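PDB 5MP7: ribose-phosphate pyrophosphokinase from Mycobacterium smegmatis, which probably makes phosphoribosyl pyrophosphate (PRPP) by transferring the pyrophosphoryl group of ATP to the 1-hydroxyl of ribose 5-phosphate. Local coordinates for residues A[100-105]-A[114-119]. Sequence-based numbering, arbitrary orientation.
Sequences YPYARQ and PISARL
Q105 bonds to A117 in the first turn of helix 116-127 through its backbone O, and to P114 just ahead of the helix through its side chain. Q105 O accepts a hydrogen bond from A117 N at 3.0 Å, with a nearly straight N-H...O angle of 168°. The side chain leaves with CG anti to the backbone N (chi1 -169°) and bends at chi2. This brings Q105 NE2 to P114 O at 2.9 Å, close to the line of that C=O. P114 O lies somewhat out of the Q105 amide plane. On the way, Q105 CG passes S116 CB at 3.7 Å.

Segment 100-105 follows strand 92-97 of the parallel sheet in the N-terminal PRTase-like domain. Two overlapping beta turns, type II from Y100 to A103 and type I from Y102 to Q105, fold it against the first turn of the helix. R104 and Q105 are predicted to bind ATP.

At the other end, Y100 OH donates to A117 O at 2.9 Å. The acceptor sits at the ring edge, near the ring plane. Y100 CE1 also lies 4.2 Å from A117 CB. A117 CB also packs on Y102 O, at 3.4 Å.

Y102 sets CB and the CD1 side of its ring against S116 CB, with Y102 CD1 at 3.6 Å from S116 CB. S116 CB approaches the ring obliquely. The ring runs away from S116, and Y102 OH bonds to N72 OD1 and to the backbone N of I48 of a neighbouring subunit.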
# COMPACT_ATOMS: atom_id res chain seq x y z
N TYR A 100 53.91 20.15 21.54
CA TYR A 100 52.99 21.28 21.68
C TYR A 100 52.16 21.43 20.42
O TYR A 100 52.69 21.69 19.35
CB TYR A 100 53.79 22.53 21.98
CG TYR A 100 52.98 23.72 22.40
CD1 TYR A 100 52.33 24.52 21.46
CD2 TYR A 100 52.94 24.12 23.73
CE1 TYR A 100 51.64 25.67 21.84
CE2 TYR A 100 52.23 25.28 24.13
CZ TYR A 100 51.61 26.05 23.17
OH TYR A 100 50.92 27.17 23.51
N PRO A 101 50.86 21.22 20.51
CA PRO A 101 50.03 21.34 19.32
C PRO A 101 49.93 22.77 18.79
O PRO A 101 49.85 23.71 19.58
CB PRO A 101 48.64 20.89 19.81
CG PRO A 101 48.67 20.96 21.29
CD PRO A 101 50.07 21.15 21.74
N TYR A 102 49.91 22.88 17.45
CA TYR A 102 49.85 24.10 16.71
C TYR A 102 51.11 24.93 16.82
O TYR A 102 51.10 26.11 16.48
CB TYR A 102 48.60 24.91 17.09
CG TYR A 102 47.37 24.28 16.61
CD1 TYR A 102 46.98 24.46 15.32
CD2 TYR A 102 46.61 23.46 17.43
CE1 TYR A 102 45.82 23.88 14.84
CE2 TYR A 102 45.45 22.86 16.98
CZ TYR A 102 45.06 23.08 15.67
OH TYR A 102 43.98 22.43 15.16
N ALA A 103 52.21 24.35 17.28
CA ALA A 103 53.48 25.10 17.43
C ALA A 103 53.98 25.70 16.14
O ALA A 103 54.58 26.76 16.18
CB ALA A 103 54.55 24.24 18.06
N ARG A 104 53.71 25.05 15.01
CA ARG A 104 54.11 25.60 13.73
C ARG A 104 53.37 26.87 13.32
O ARG A 104 53.92 27.71 12.60
CB ARG A 104 54.03 24.54 12.64
CG ARG A 104 55.18 23.55 12.72
CD ARG A 104 54.99 22.38 11.78
NE ARG A 104 53.77 21.63 12.11
CZ ARG A 104 53.28 20.62 11.40
NH1 ARG A 104 53.88 20.20 10.28
NH2 ARG A 104 52.18 20.01 11.82
N GLN A 105 52.13 27.05 13.79
CA GLN A 105 51.38 28.30 13.57
C GLN A 105 51.64 29.31 14.70
O GLN A 105 50.77 29.60 15.50
CB GLN A 105 49.91 27.96 13.42
CG GLN A 105 49.05 29.12 12.92
CD GLN A 105 49.36 29.52 11.48
OE1 GLN A 105 49.50 28.68 10.60
NE2 GLN A 105 49.48 30.82 11.24
N PRO A 114 45.39 33.08 11.90
CA PRO A 114 45.47 33.03 13.35
C PRO A 114 46.90 32.79 13.84
O PRO A 114 47.76 32.33 13.08
CB PRO A 114 44.64 31.82 13.67
CG PRO A 114 44.93 30.89 12.51
CD PRO A 114 45.06 31.77 11.31
N ILE A 115 47.13 33.08 15.10
CA ILE A 115 48.33 32.61 15.76
C ILE A 115 47.88 31.50 16.68
O ILE A 115 47.61 31.69 17.86
CB ILE A 115 49.09 33.72 16.50
CG1 ILE A 115 49.38 34.85 15.53
CG2 ILE A 115 50.39 33.18 17.03
CD1 ILE A 115 50.13 36.04 16.08
N SER A 116 47.74 30.32 16.10
CA SER A 116 47.14 29.19 16.80
C SER A 116 47.91 28.73 18.03
O SER A 116 47.30 28.22 18.95
CB SER A 116 46.99 28.04 15.86
OG SER A 116 45.98 28.36 14.97
N ALA A 117 49.23 28.86 18.01
CA ALA A 117 50.05 28.48 19.16
C ALA A 117 49.72 29.36 20.37
O ALA A 117 49.77 28.90 21.50
CB ALA A 117 51.52 28.58 18.82
N ARG A 118 49.42 30.63 20.12
CA ARG A 118 49.03 31.55 21.18
C ARG A 118 47.62 31.19 21.68
O ARG A 118 47.34 31.25 22.87
CB ARG A 118 49.15 33.02 20.73
CG ARG A 118 48.49 34.06 21.66
CD ARG A 118 49.08 34.01 23.04
NE ARG A 118 48.37 34.70 24.10
CZ ARG A 118 48.57 35.95 24.52
NH1 ARG A 118 47.89 36.38 25.57
NH2 ARG A 118 49.41 36.79 23.93
N LEU A 119 46.73 30.81 20.77
CA LEU A 119 45.37 30.42 21.17
C LEU A 119 45.40 29.20 22.08
O LEU A 119 44.70 29.17 23.06
CB LEU A 119 44.49 30.13 19.96
CG LEU A 119 43.07 29.63 20.22
CD1 LEU A 119 42.22 30.71 20.85
CD2 LEU A 119 42.47 29.14 18.92